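Local coordinates for aminotransferase, classes I and II (Silicibacter pomeroyi DSS-3, PDB 3H14), which probably transfers an amino group from L-aspartate to 2-oxoglutarate, giving oxaloacetate and L-glutamate, with pyridoxal 5'-phosphate as cofactor, at residues Ile34-Gly39 with Asp373-Phe378; Phe104-Thr109 with Arg250-Ile255; Phe108-Asp113 with Glu221-Asn226; Gly175-His180 with Gly205-Ala210; Ala302-Ile307 with Gly355-Ser360. One frame throughout, in Å; residues are numbered along the deposited sequence. Where two conformers were deposited one is given.

Contact 1: Ile34-Gly39 with Asp373-Phe378; sequences IHMEVG and DRLEAF
Ile34 and Arg374 are the points at which the backbones come nearest, their CA atoms 8.9 Å apart: a short edge strand that runs on into loop faces one side of the long helix 365-381. No hydrogen bond joins the two segments, so side chains alone bridge the gap. Arg374 reaches out with its chain extended from CG to NE, which carries the guanidinium to Ile34; CG1 of Ile34 lies over one face of that group, 3.9 Å from Arg374 NH1 and displaced toward the rim. The methylene takes only the face, and the N-H groups remain available: NH1 donates to the carbonyl O of Arg32 and NE pairs with Glu370. Two residues on from Ile34, the long flexible selenomethionine Met36 puts its SE 4.2 Å from CD1 of Leu375, an apolar contact at the buried side of the helix. Beyond the touching residues, His35 ND1 donates to Glu37 OE2 at 2.6 Å, on the syn side of the carboxylate and nearly in the ring plane. Apolar contact thus joins the two segments, and the bond of NH1 to Arg32 O adds a polar tie next to Ile34; with Glu370 also at hand, the arginine probably stays protonated.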
# COMPACT_ATOMS: atom_id res chain seq x y z
N ILE A 34 -11.40 -4.83 18.20
CA ILE A 34 -10.75 -5.59 17.15
C ILE A 34 -10.38 -4.57 16.05
O ILE A 34 -11.22 -3.82 15.53
CB ILE A 34 -11.61 -6.74 16.61
CG1 ILE A 34 -12.01 -7.70 17.74
CG2 ILE A 34 -10.85 -7.48 15.50
CD1 ILE A 34 -10.84 -8.44 18.37
N HIS A 35 -9.09 -4.54 15.72
CA HIS A 35 -8.52 -3.48 14.89
C HIS A 35 -8.49 -3.99 13.48
O HIS A 35 -7.61 -4.74 13.13
CB HIS A 35 -7.14 -3.11 15.39
CG HIS A 35 -7.17 -2.21 16.57
ND1 HIS A 35 -7.23 -0.84 16.45
CD2 HIS A 35 -7.22 -2.47 17.90
CE1 HIS A 35 -7.30 -0.29 17.64
NE2 HIS A 35 -7.31 -1.26 18.54
N MSE A 36 -9.55 -3.66 12.73
CA MSE A 36 -9.66 -3.97 11.29
C MSE A 36 -9.51 -2.71 10.42
O MSE A 36 -9.87 -2.72 9.24
CB MSE A 36 -10.97 -4.72 11.00
CG MSE A 36 -10.98 -6.04 11.67
SE MSE A 36 -12.59 -7.10 11.25
CE MSE A 36 -11.82 -8.85 11.44
N GLU A 37 -8.91 -1.68 10.99
CA GLU A 37 -8.74 -0.38 10.35
C GLU A 37 -7.31 -0.02 9.90
O GLU A 37 -7.14 1.01 9.23
CB GLU A 37 -9.26 0.75 11.25
CG GLU A 37 -8.31 1.34 12.36
CD GLU A 37 -8.00 0.39 13.50
OE1 GLU A 37 -8.21 -0.84 13.37
OE2 GLU A 37 -7.50 0.89 14.54
N VAL A 38 -6.31 -0.83 10.26
CA VAL A 38 -4.90 -0.42 10.05
C VAL A 38 -4.34 -1.05 8.80
O VAL A 38 -4.67 -2.15 8.44
CB VAL A 38 -3.97 -0.74 11.24
CG1 VAL A 38 -2.65 0.05 11.08
CG2 VAL A 38 -4.62 -0.38 12.60
N GLY A 39 -3.50 -0.30 8.10
CA GLY A 39 -2.91 -0.79 6.90
C GLY A 39 -1.47 -1.22 7.12
O GLY A 39 -0.60 -0.80 6.39
N ASP A 373 -17.39 -12.44 14.41
CA ASP A 373 -18.48 -12.72 15.37
C ASP A 373 -19.19 -11.47 15.82
O ASP A 373 -20.43 -11.42 15.91
CB ASP A 373 -17.95 -13.41 16.62
CG ASP A 373 -17.55 -14.82 16.38
OD1 ASP A 373 -17.88 -15.40 15.32
OD2 ASP A 373 -16.91 -15.39 17.28
N ARG A 374 -18.40 -10.45 16.12
CA ARG A 374 -18.91 -9.17 16.53
C ARG A 374 -19.71 -8.49 15.43
O ARG A 374 -20.73 -7.86 15.70
CB ARG A 374 -17.76 -8.24 16.95
CG ARG A 374 -17.02 -8.74 18.18
CD ARG A 374 -16.11 -7.68 18.79
NE ARG A 374 -15.38 -8.20 19.94
CZ ARG A 374 -14.56 -7.47 20.70
NH1 ARG A 374 -14.38 -6.19 20.45
NH2 ARG A 374 -13.94 -8.03 21.71
N LEU A 375 -19.19 -8.57 14.21
CA LEU A 375 -19.83 -7.94 13.07
C LEU A 375 -21.18 -8.61 12.82
O LEU A 375 -22.20 -7.95 12.66
CB LEU A 375 -18.93 -8.03 11.84
CG LEU A 375 -17.79 -7.00 11.88
CD1 LEU A 375 -16.77 -7.30 10.79
CD2 LEU A 375 -18.33 -5.56 11.76
N GLU A 376 -21.16 -9.93 12.78
CA GLU A 376 -22.37 -10.73 12.59
C GLU A 376 -23.44 -10.39 13.59
O GLU A 376 -24.58 -10.20 13.20
CB GLU A 376 -22.07 -12.21 12.70
CG GLU A 376 -21.23 -12.72 11.56
CD GLU A 376 -21.48 -14.20 11.23
OE1 GLU A 376 -22.58 -14.70 11.56
OE2 GLU A 376 -20.59 -14.83 10.60
N ALA A 377 -23.09 -10.35 14.87
CA ALA A 377 -24.08 -10.04 15.91
C ALA A 377 -24.64 -8.66 15.74
O ALA A 377 -25.81 -8.44 15.98
CB ALA A 377 -23.50 -10.18 17.31
N PHE A 378 -23.77 -7.71 15.36
CA PHE A 378 -24.17 -6.31 15.21
C PHE A 378 -25.14 -6.18 14.05
O PHE A 378 -26.14 -5.48 14.17
CB PHE A 378 -22.91 -5.40 14.99
CG PHE A 378 -23.18 -4.05 14.31
CD1 PHE A 378 -23.65 -2.97 15.03
CD2 PHE A 378 -22.88 -3.86 12.98
CE1 PHE A 378 -23.86 -1.74 14.41
CE2 PHE A 378 -23.11 -2.62 12.36
CZ PHE A 378 -23.60 -1.58 13.08

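Contact 2: Phe104-Thr109 with Arg250-Ile255; sequences FLLAFT and RVVERI
Two helices of the large, cofactor-binding domain of the aminotransferase fold, 100-111 and 249-258, pack here through Leu106, Thr109, Val252 and Ile255. Their local axes come within 10.0 Å and make an angle of 119° between N-to-C directions. Leu106 is the forked residue that serves two partners: CD1 lies 4.1 Å from CG1 of Val252, and CD2 lies 3.5 Å from CG2 of Ile255. Leucine suits the place because its two methyls diverge toward neighbours one helical turn apart. Its side chain stands nearly at right angles to that of Val252 but runs past Ile255 in the reverse direction. Ile255 also receives Thr109, whose CG2 is 4.0 Å from Ile255 CG2. The threonine's first torsion (chi1 -59°) turns this methyl anti to its own backbone N and toward the other helix, while OG1 folds back to donate to Leu105 O at 2.6 Å. The hydroxyl is thereby satisfied within its own helix. Leu105 O accepts from Thr109 N as well, from the other face of its plane. Beneath the pair, Leu106 and Val252 both rest on Met242 of strand 240-243, and Val252 also touches Tyr223 of strand 223-227.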
# COMPACT_ATOMS: atom_id res chain seq x y z
N PHE A 104 8.63 7.65 -2.87
CA PHE A 104 7.72 8.59 -3.57
C PHE A 104 8.34 9.99 -3.73
O PHE A 104 8.26 10.60 -4.80
CB PHE A 104 6.36 8.67 -2.89
CG PHE A 104 5.58 7.39 -2.94
CD1 PHE A 104 5.41 6.72 -4.15
CD2 PHE A 104 5.03 6.85 -1.78
CE1 PHE A 104 4.71 5.52 -4.19
CE2 PHE A 104 4.32 5.62 -1.83
CZ PHE A 104 4.17 4.97 -3.03
N LEU A 105 8.95 10.49 -2.67
CA LEU A 105 9.63 11.78 -2.74
C LEU A 105 10.69 11.80 -3.82
O LEU A 105 10.82 12.78 -4.56
CB LEU A 105 10.26 12.11 -1.38
CG LEU A 105 11.08 13.40 -1.31
CD1 LEU A 105 10.19 14.58 -1.65
CD2 LEU A 105 11.72 13.58 0.07
N LEU A 106 11.44 10.72 -3.94
CA LEU A 106 12.57 10.70 -4.84
C LEU A 106 12.06 10.54 -6.25
O LEU A 106 12.50 11.26 -7.14
CB LEU A 106 13.53 9.57 -4.47
CG LEU A 106 14.35 9.78 -3.21
CD1 LEU A 106 15.13 8.47 -2.95
CD2 LEU A 106 15.27 11.02 -3.39
N ALA A 107 11.09 9.64 -6.44
CA ALA A 107 10.47 9.47 -7.73
C ALA A 107 9.88 10.78 -8.21
O ALA A 107 10.14 11.20 -9.34
CB ALA A 107 9.45 8.40 -7.70
N PHE A 108 9.06 11.42 -7.40
CA PHE A 108 8.35 12.58 -7.87
C PHE A 108 9.31 13.73 -8.14
O PHE A 108 9.09 14.51 -9.08
CB PHE A 108 7.29 13.04 -6.86
CG PHE A 108 6.20 12.04 -6.61
CD1 PHE A 108 5.95 11.01 -7.50
CD2 PHE A 108 5.37 12.17 -5.49
CE1 PHE A 108 4.94 10.11 -7.26
CE2 PHE A 108 4.37 11.23 -5.25
CZ PHE A 108 4.16 10.22 -6.16
N THR A 109 10.38 13.83 -7.34
CA THR A 109 11.37 14.90 -7.55
C THR A 109 12.15 14.74 -8.85
O THR A 109 12.40 15.73 -9.56
CB THR A 109 12.34 14.99 -6.36
OG1 THR A 109 11.58 15.24 -5.17
CG2 THR A 109 13.39 16.11 -6.60
N ARG A 250 22.03 7.87 -11.32
CA ARG A 250 22.77 9.05 -10.89
C ARG A 250 21.87 10.24 -10.59
O ARG A 250 22.14 11.00 -9.64
CB ARG A 250 23.85 9.44 -11.91
CG ARG A 250 24.83 10.45 -11.31
CD ARG A 250 26.00 10.74 -12.19
N VAL A 251 20.78 10.40 -11.36
CA VAL A 251 19.79 11.42 -11.04
C VAL A 251 19.25 11.24 -9.62
O VAL A 251 19.18 12.19 -8.85
CB VAL A 251 18.59 11.43 -12.06
CG1 VAL A 251 17.54 12.46 -11.66
CG2 VAL A 251 19.10 11.68 -13.48
N VAL A 252 18.84 10.02 -9.30
CA VAL A 252 18.27 9.72 -7.97
C VAL A 252 19.29 9.89 -6.87
O VAL A 252 19.00 10.51 -5.84
CB VAL A 252 17.61 8.32 -7.90
CG1 VAL A 252 17.07 8.07 -6.51
CG2 VAL A 252 16.47 8.21 -8.90
N GLU A 253 20.50 9.37 -7.11
CA GLU A 253 21.58 9.47 -6.14
C GLU A 253 21.88 10.91 -5.76
O GLU A 253 22.05 11.20 -4.60
CB GLU A 253 22.87 8.79 -6.63
CG GLU A 253 24.08 9.00 -5.69
CD GLU A 253 25.41 8.46 -6.27
OE1 GLU A 253 25.69 8.70 -7.47
OE2 GLU A 253 26.18 7.79 -5.52
N ARG A 254 21.97 11.81 -6.73
CA ARG A 254 22.28 13.19 -6.40
C ARG A 254 21.18 13.84 -5.61
O ARG A 254 21.45 14.63 -4.72
CB ARG A 254 22.52 14.00 -7.66
CG ARG A 254 23.88 13.80 -8.23
CD ARG A 254 24.11 14.72 -9.41
NE ARG A 254 25.30 14.33 -10.14
CZ ARG A 254 25.75 14.93 -11.24
NH1 ARG A 254 25.10 15.97 -11.76
NH2 ARG A 254 26.87 14.50 -11.82
N ILE A 255 19.93 13.54 -5.96
CA ILE A 255 18.82 14.07 -5.21
C ILE A 255 18.91 13.54 -3.78
O ILE A 255 18.78 14.31 -2.82
CB ILE A 255 17.44 13.68 -5.83
CG1 ILE A 255 17.24 14.37 -7.19
CG2 ILE A 255 16.31 14.05 -4.87
CD1 ILE A 255 16.21 13.70 -8.11

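Contact 3: Phe108-Asp113 with Glu221-Asn226; sequences FTALFD and ECYVIN
Tyr223 is the residue through which segment 221-226 meets Ala110 and Leu111. It lies in strand 223-227, and its CB is directed toward helix 100-111. The first torsion (chi1 -85°) sets CG anti to the carbonyl carbon and swings the ring out from the strand to lie against Leu111, the two side chains running past each other in reverse senses. CD1 of Leu111 stands over the ring centre, 3.9 Å from the centroid and 4° off the normal, an almost perpendicular CH-pi contact; the other methyl, CD2, lies 4.1 Å from Tyr223 CE1 near the rim. A branched leucine can thus spread over the flat ring. Ala110 approaches obliquely, its CB 3.4 Å from Tyr223 OH and 4.1 Å from Tyr223 CE2; a small residue suits a place so near the phenol oxygen. That hydroxyl is hydrogen-bonded to Gln248, so the ring combines an apolar body with a polar end. This is helix-on-sheet packing in the large domain of the aminotransferase fold: strand 223-227 belongs to the seven-stranded mixed sheet, with Tyr223 bonded through its backbone to Phe197 and Ser199 of the adjacent strand. Further along, Val224 bonds to Val243 on the other flank, and Ile225 again turns its CB toward the helix, packing there on Phe104 and Ala107.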
# COMPACT_ATOMS: atom_id res chain seq x y z
N PHE A 108 9.06 11.42 -7.40
CA PHE A 108 8.35 12.58 -7.87
C PHE A 108 9.31 13.73 -8.14
O PHE A 108 9.09 14.51 -9.08
CB PHE A 108 7.29 13.04 -6.86
CG PHE A 108 6.20 12.04 -6.61
CD1 PHE A 108 5.95 11.01 -7.50
CD2 PHE A 108 5.37 12.17 -5.49
CE1 PHE A 108 4.94 10.11 -7.26
CE2 PHE A 108 4.37 11.23 -5.25
CZ PHE A 108 4.16 10.22 -6.16
N THR A 109 10.38 13.83 -7.34
CA THR A 109 11.37 14.90 -7.55
C THR A 109 12.15 14.74 -8.85
O THR A 109 12.40 15.73 -9.56
CB THR A 109 12.34 14.99 -6.36
OG1 THR A 109 11.58 15.24 -5.17
CG2 THR A 109 13.39 16.11 -6.60
N ALA A 110 12.54 13.51 -9.15
CA ALA A 110 13.27 13.16 -10.35
C ALA A 110 12.44 13.39 -11.60
O ALA A 110 12.95 13.81 -12.64
CB ALA A 110 13.72 11.67 -10.27
N LEU A 111 11.14 13.16 -11.49
CA LEU A 111 10.29 13.05 -12.68
C LEU A 111 9.37 14.22 -12.99
O LEU A 111 8.93 14.37 -14.15
CB LEU A 111 9.50 11.75 -12.59
CG LEU A 111 10.29 10.44 -12.67
CD1 LEU A 111 9.38 9.31 -12.34
CD2 LEU A 111 10.93 10.19 -14.06
N PHE A 112 9.08 15.09 -12.02
CA PHE A 112 8.03 16.05 -12.21
C PHE A 112 8.39 17.41 -11.72
O PHE A 112 9.15 17.56 -10.76
CB PHE A 112 6.72 15.62 -11.51
CG PHE A 112 6.33 14.20 -11.82
CD1 PHE A 112 6.16 13.80 -13.14
CD2 PHE A 112 6.07 13.31 -10.80
CE1 PHE A 112 5.79 12.49 -13.43
CE2 PHE A 112 5.73 12.02 -11.06
CZ PHE A 112 5.58 11.60 -12.37
N ASP A 113 7.78 18.40 -12.37
CA ASP A 113 7.98 19.80 -12.04
C ASP A 113 6.67 20.41 -11.56
O ASP A 113 5.58 19.86 -11.78
CB ASP A 113 8.45 20.52 -13.32
CG ASP A 113 9.96 20.44 -13.53
OD1 ASP A 113 10.70 20.79 -12.59
OD2 ASP A 113 10.38 20.08 -14.66
N GLU A 221 11.96 1.07 -18.39
CA GLU A 221 11.66 2.51 -18.35
C GLU A 221 10.48 2.80 -17.42
O GLU A 221 9.36 3.14 -17.83
CB GLU A 221 11.44 3.06 -19.77
CG GLU A 221 12.63 2.88 -20.72
CD GLU A 221 13.99 3.28 -20.14
OE1 GLU A 221 14.15 4.43 -19.66
OE2 GLU A 221 14.91 2.42 -20.15
N CYS A 222 10.75 2.62 -16.13
CA CYS A 222 9.76 2.82 -15.09
C CYS A 222 10.52 2.97 -13.80
O CYS A 222 11.68 2.60 -13.73
CB CYS A 222 8.77 1.64 -15.00
SG CYS A 222 9.49 0.08 -14.50
N TYR A 223 9.89 3.57 -12.82
CA TYR A 223 10.37 3.57 -11.43
C TYR A 223 9.53 2.53 -10.70
O TYR A 223 8.31 2.54 -10.81
CB TYR A 223 10.17 4.93 -10.79
CG TYR A 223 11.27 5.93 -11.05
CD1 TYR A 223 11.90 6.01 -12.31
CD2 TYR A 223 11.67 6.81 -10.07
CE1 TYR A 223 12.90 6.94 -12.57
CE2 TYR A 223 12.67 7.73 -10.31
CZ TYR A 223 13.28 7.78 -11.58
OH TYR A 223 14.28 8.69 -11.84
N VAL A 224 10.18 1.62 -9.98
CA VAL A 224 9.47 0.67 -9.10
C VAL A 224 9.73 1.11 -7.64
O VAL A 224 10.90 1.43 -7.27
CB VAL A 224 9.95 -0.78 -9.33
CG1 VAL A 224 9.42 -1.74 -8.24
CG2 VAL A 224 9.54 -1.29 -10.68
N ILE A 225 8.65 1.16 -6.85
CA ILE A 225 8.72 1.62 -5.45
C ILE A 225 8.34 0.42 -4.56
O ILE A 225 7.37 -0.26 -4.82
CB ILE A 225 7.77 2.83 -5.16
CG1 ILE A 225 7.95 3.97 -6.18
CG2 ILE A 225 7.89 3.31 -3.67
CD1 ILE A 225 9.38 4.48 -6.36
N ASN A 226 9.17 0.15 -3.55
CA ASN A 226 8.89 -0.91 -2.61
C ASN A 226 9.32 -0.53 -1.19
O ASN A 226 9.83 0.56 -0.93
CB ASN A 226 9.54 -2.21 -3.05
CG ASN A 226 8.63 -3.44 -2.84
OD1 ASN A 226 8.09 -3.67 -1.74
ND2 ASN A 226 8.53 -4.27 -3.89

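Contact 4: Gly175-His180 with Gly205-Ala210; sequences GTMLDH and GIEYEA
Met177, a selenomethionine, makes every contact between these two loops, reaching Glu207 and Ala210. The close part is at its tip. The bend at the last torsion (chi3 74°) brings CE to 3.5 Å from the carbonyl O of Ala210, while SE lies 4.1 Å from Ala210 CB. An unbranched chain of this kind can follow such an irregular surface of methyl and carbonyl. The looser part is at Glu207, where only the methylene CG is touched, 4.1 Å from Met177 CE. Its carboxylate turns to its own loop: OE2 accepts from Gly205 N at 2.8 Å, nearly straight at 171°, and OE1 accepts from Ala212 N, tying the turn together on both sides of Glu207. Toward solvent lie Glu209, paired with Arg292, and Asp179, which N-caps helix 180-192 by accepting from Ala182 N. This is loop-to-loop packing: the loops follow strands 164-168 and 196-200, parallel neighbours in the large-domain sheet, and lead to helix 180-192 and strand 223-227, while Tyr208 packs against helix 278-302.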
# COMPACT_ATOMS: atom_id res chain seq x y z
N GLY A 175 -7.00 -4.58 -2.60
CA GLY A 175 -6.26 -5.79 -2.81
C GLY A 175 -6.15 -6.27 -4.24
O GLY A 175 -5.54 -7.31 -4.48
N THR A 176 -6.72 -5.55 -5.20
CA THR A 176 -6.71 -6.06 -6.60
C THR A 176 -5.30 -5.98 -7.22
O THR A 176 -4.47 -5.11 -6.85
CB THR A 176 -7.77 -5.36 -7.48
OG1 THR A 176 -7.46 -3.96 -7.64
CG2 THR A 176 -9.16 -5.51 -6.83
N MSE A 177 -5.05 -6.89 -8.15
CA MSE A 177 -3.77 -6.99 -8.80
C MSE A 177 -3.86 -6.84 -10.31
O MSE A 177 -4.91 -7.04 -10.92
CB MSE A 177 -3.12 -8.30 -8.42
CG MSE A 177 -2.68 -8.31 -6.98
SE MSE A 177 -2.27 -10.09 -6.30
CE MSE A 177 -0.56 -10.29 -7.25
N LEU A 178 -2.73 -6.49 -10.90
CA LEU A 178 -2.58 -6.35 -12.34
C LEU A 178 -1.79 -7.54 -12.85
O LEU A 178 -0.63 -7.75 -12.44
CB LEU A 178 -1.82 -5.08 -12.69
CG LEU A 178 -2.59 -3.80 -12.38
CD1 LEU A 178 -1.68 -2.58 -12.31
CD2 LEU A 178 -3.68 -3.59 -13.38
N ASP A 179 -2.40 -8.30 -13.74
CA ASP A 179 -1.68 -9.40 -14.36
C ASP A 179 -0.77 -8.83 -15.47
O ASP A 179 -0.77 -7.62 -15.74
CB ASP A 179 -2.65 -10.48 -14.82
CG ASP A 179 -3.55 -10.07 -16.00
OD1 ASP A 179 -3.45 -8.94 -16.56
OD2 ASP A 179 -4.40 -10.91 -16.35
N HIS A 180 0.04 -9.71 -16.07
CA HIS A 180 1.00 -9.34 -17.10
C HIS A 180 0.39 -8.54 -18.27
O HIS A 180 0.99 -7.55 -18.72
CB HIS A 180 1.64 -10.61 -17.64
CG HIS A 180 2.88 -10.36 -18.43
ND1 HIS A 180 2.85 -10.03 -19.77
CD2 HIS A 180 4.19 -10.42 -18.08
CE1 HIS A 180 4.09 -9.88 -20.21
NE2 HIS A 180 4.92 -10.10 -19.20
N GLY A 205 4.80 -10.04 -2.34
CA GLY A 205 5.04 -11.00 -1.29
C GLY A 205 3.75 -11.45 -0.61
O GLY A 205 3.61 -12.62 -0.26
N ILE A 206 2.82 -10.51 -0.41
CA ILE A 206 1.52 -10.81 0.20
C ILE A 206 0.48 -11.14 -0.88
O ILE A 206 -0.35 -10.30 -1.34
CB ILE A 206 1.02 -9.67 1.14
CG1 ILE A 206 2.07 -9.42 2.22
CG2 ILE A 206 -0.32 -10.08 1.80
CD1 ILE A 206 1.76 -8.24 3.14
N GLU A 207 0.57 -12.40 -1.30
CA GLU A 207 -0.10 -12.86 -2.50
C GLU A 207 -0.68 -14.24 -2.23
O GLU A 207 -0.11 -14.99 -1.45
CB GLU A 207 0.91 -12.95 -3.62
CG GLU A 207 1.57 -11.66 -3.99
CD GLU A 207 2.78 -11.89 -4.86
OE1 GLU A 207 2.70 -12.82 -5.71
OE2 GLU A 207 3.82 -11.19 -4.66
N TYR A 208 -1.80 -14.54 -2.85
CA TYR A 208 -2.60 -15.73 -2.51
C TYR A 208 -2.53 -16.70 -3.69
O TYR A 208 -1.60 -17.51 -3.74
CB TYR A 208 -4.02 -15.31 -2.12
CG TYR A 208 -3.94 -14.40 -0.91
CD1 TYR A 208 -4.19 -13.04 -1.01
CD2 TYR A 208 -3.49 -14.89 0.30
CE1 TYR A 208 -4.02 -12.20 0.07
CE2 TYR A 208 -3.33 -14.07 1.39
CZ TYR A 208 -3.62 -12.72 1.28
OH TYR A 208 -3.46 -11.89 2.37
N GLU A 209 -3.42 -16.58 -4.67
CA GLU A 209 -3.31 -17.43 -5.88
C GLU A 209 -2.77 -16.69 -7.11
O GLU A 209 -2.04 -17.27 -7.89
CB GLU A 209 -4.62 -18.17 -6.18
CG GLU A 209 -5.85 -17.42 -5.85
CD GLU A 209 -6.39 -17.65 -4.44
OE1 GLU A 209 -5.76 -18.36 -3.62
OE2 GLU A 209 -7.49 -17.12 -4.19
N ALA A 210 -3.06 -15.40 -7.26
CA ALA A 210 -2.48 -14.60 -8.35
C ALA A 210 -1.01 -14.22 -8.08
O ALA A 210 -0.68 -13.77 -7.01
CB ALA A 210 -3.30 -13.34 -8.56

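Contact 5: Ala302-Ile307 with Gly355-Ser360; sequences AGFTRI and GTLRFS
Phe304 meets Phe359 and Leu357 of strand 356-360 from the loop after helix 278-302, just past the Schellman turn at Gly303. From CB, which points toward the strand, the side chain leads to CG, set anti to the carbonyl carbon (chi1 -56°), a torsion that aims the ring at the strand with its face to Phe359. CD1 lies 4.0 Å from Phe359 CZ; next along, CE1 is 3.9 Å from Phe359 CZ and 4.3 Å from Leu357 CD1, which comes in obliquely. The para carbon CZ is 4.1 Å from Phe359 CZ. All three converge on one carbon over the middle of the Phe304 face: a T-shaped pair, the edge of Phe359 toward the face of Phe304, planes at 76°. Aromatic residues suit both places, since a flat face can receive a C-H edge. The loop is thus packed on the four-stranded sheet. The C-H at CZ of Phe359, directed at a pi cloud among apolar neighbours such as Leu357, Leu299 and Met295, joins the segments without any hydrogen bond between them.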
# COMPACT_ATOMS: atom_id res chain seq x y z
N ALA A 302 -22.61 -11.74 6.98
CA ALA A 302 -22.91 -10.57 7.82
C ALA A 302 -23.61 -9.44 7.07
O ALA A 302 -24.01 -8.43 7.67
CB ALA A 302 -21.62 -10.05 8.47
N GLY A 303 -23.76 -9.56 5.75
CA GLY A 303 -24.36 -8.47 4.97
C GLY A 303 -23.43 -7.74 4.01
O GLY A 303 -23.88 -6.87 3.26
N PHE A 304 -22.14 -8.12 3.99
CA PHE A 304 -21.14 -7.49 3.11
C PHE A 304 -20.95 -8.35 1.87
O PHE A 304 -20.01 -9.14 1.76
CB PHE A 304 -19.83 -7.24 3.90
CG PHE A 304 -20.05 -6.41 5.12
CD1 PHE A 304 -20.17 -5.04 5.04
CD2 PHE A 304 -20.19 -7.01 6.37
CE1 PHE A 304 -20.41 -4.28 6.14
CE2 PHE A 304 -20.44 -6.23 7.51
CZ PHE A 304 -20.57 -4.87 7.39
N THR A 305 -21.88 -8.22 0.92
CA THR A 305 -22.00 -9.13 -0.21
C THR A 305 -21.38 -8.64 -1.51
O THR A 305 -21.22 -9.44 -2.45
CB THR A 305 -23.51 -9.43 -0.50
OG1 THR A 305 -24.22 -8.20 -0.65
CG2 THR A 305 -24.13 -10.18 0.67
N ARG A 306 -21.01 -7.36 -1.53
CA ARG A 306 -20.38 -6.71 -2.68
C ARG A 306 -18.96 -6.26 -2.32
O ARG A 306 -18.80 -5.21 -1.72
CB ARG A 306 -21.24 -5.51 -3.07
CG ARG A 306 -22.68 -5.94 -3.44
CD ARG A 306 -23.71 -4.80 -3.51
NE ARG A 306 -24.91 -5.33 -4.17
CZ ARG A 306 -25.89 -6.00 -3.57
NH1 ARG A 306 -25.88 -6.22 -2.27
NH2 ARG A 306 -26.91 -6.45 -4.28
N ILE A 307 -17.95 -7.05 -2.68
CA ILE A 307 -16.55 -6.73 -2.37
C ILE A 307 -15.70 -6.83 -3.62
O ILE A 307 -15.97 -7.61 -4.55
CB ILE A 307 -15.97 -7.63 -1.25
CG1 ILE A 307 -15.80 -9.08 -1.70
CG2 ILE A 307 -16.84 -7.56 -0.00
CD1 ILE A 307 -14.87 -9.88 -0.82
N GLY A 355 -19.92 5.60 0.29
CA GLY A 355 -20.60 4.31 0.14
C GLY A 355 -19.74 3.08 0.22
O GLY A 355 -20.15 1.99 -0.20
N THR A 356 -18.49 3.24 0.72
CA THR A 356 -17.61 2.09 0.79
C THR A 356 -16.89 2.02 2.16
O THR A 356 -16.82 3.00 2.88
CB THR A 356 -16.56 2.08 -0.37
OG1 THR A 356 -15.68 3.22 -0.23
CG2 THR A 356 -17.22 2.20 -1.77
N LEU A 357 -16.38 0.83 2.45
CA LEU A 357 -15.57 0.56 3.64
C LEU A 357 -14.36 -0.29 3.28
O LEU A 357 -14.43 -1.14 2.42
CB LEU A 357 -16.36 -0.27 4.67
CG LEU A 357 -17.35 0.32 5.65
CD1 LEU A 357 -17.84 -0.81 6.56
CD2 LEU A 357 -16.78 1.43 6.52
N ARG A 358 -13.26 -0.11 4.03
CA ARG A 358 -12.12 -1.00 3.91
C ARG A 358 -11.95 -1.78 5.22
O ARG A 358 -11.91 -1.18 6.27
CB ARG A 358 -10.82 -0.22 3.63
CG ARG A 358 -9.68 -1.13 3.24
CD ARG A 358 -8.30 -0.46 3.32
NE ARG A 358 -7.88 -0.22 4.71
CZ ARG A 358 -6.74 0.40 5.02
NH1 ARG A 358 -5.92 0.81 4.07
NH2 ARG A 358 -6.43 0.62 6.28
N PHE A 359 -11.85 -3.10 5.13
CA PHE A 359 -11.49 -3.95 6.25
C PHE A 359 -10.05 -4.34 6.07
O PHE A 359 -9.63 -4.60 4.95
CB PHE A 359 -12.30 -5.25 6.25
CG PHE A 359 -13.77 -5.04 6.38
CD1 PHE A 359 -14.38 -5.07 7.64
CD2 PHE A 359 -14.55 -4.81 5.25
CE1 PHE A 359 -15.74 -4.89 7.78
CE2 PHE A 359 -15.93 -4.63 5.37
CZ PHE A 359 -16.53 -4.66 6.63
N SER A 360 -9.30 -4.43 7.15
CA SER A 360 -7.96 -5.00 7.14
C SER A 360 -8.00 -6.31 7.91
O SER A 360 -8.64 -6.39 8.93
CB SER A 360 -6.94 -4.03 7.78
OG SER A 360 -5.67 -4.71 7.89

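In the fold
Contacts 1 and 5 lie across the chain's centre from contacts 2 and 3, with contact 4 closest to it. Contacts 2 and 3 share helix 100-111, joining it to helix 249-258 and to strand 223-227; their centres are 7 Å apart. Contacts 1 and 5 both reach the four-stranded sheet and touch each other, Met36 O lying 2.8 Å from Ser360 N in a probable hydrogen bond; both are buried, whereas contacts 2, 3 and 4 are only partly so. Contact 4 joins two loops instead of regular elements. Aliphatic packing dominates contact 2 and rings contacts 3 and 5; selenomethionine serves contacts 1 and 4, and contact 1 alone brings a guanidinium against carbon.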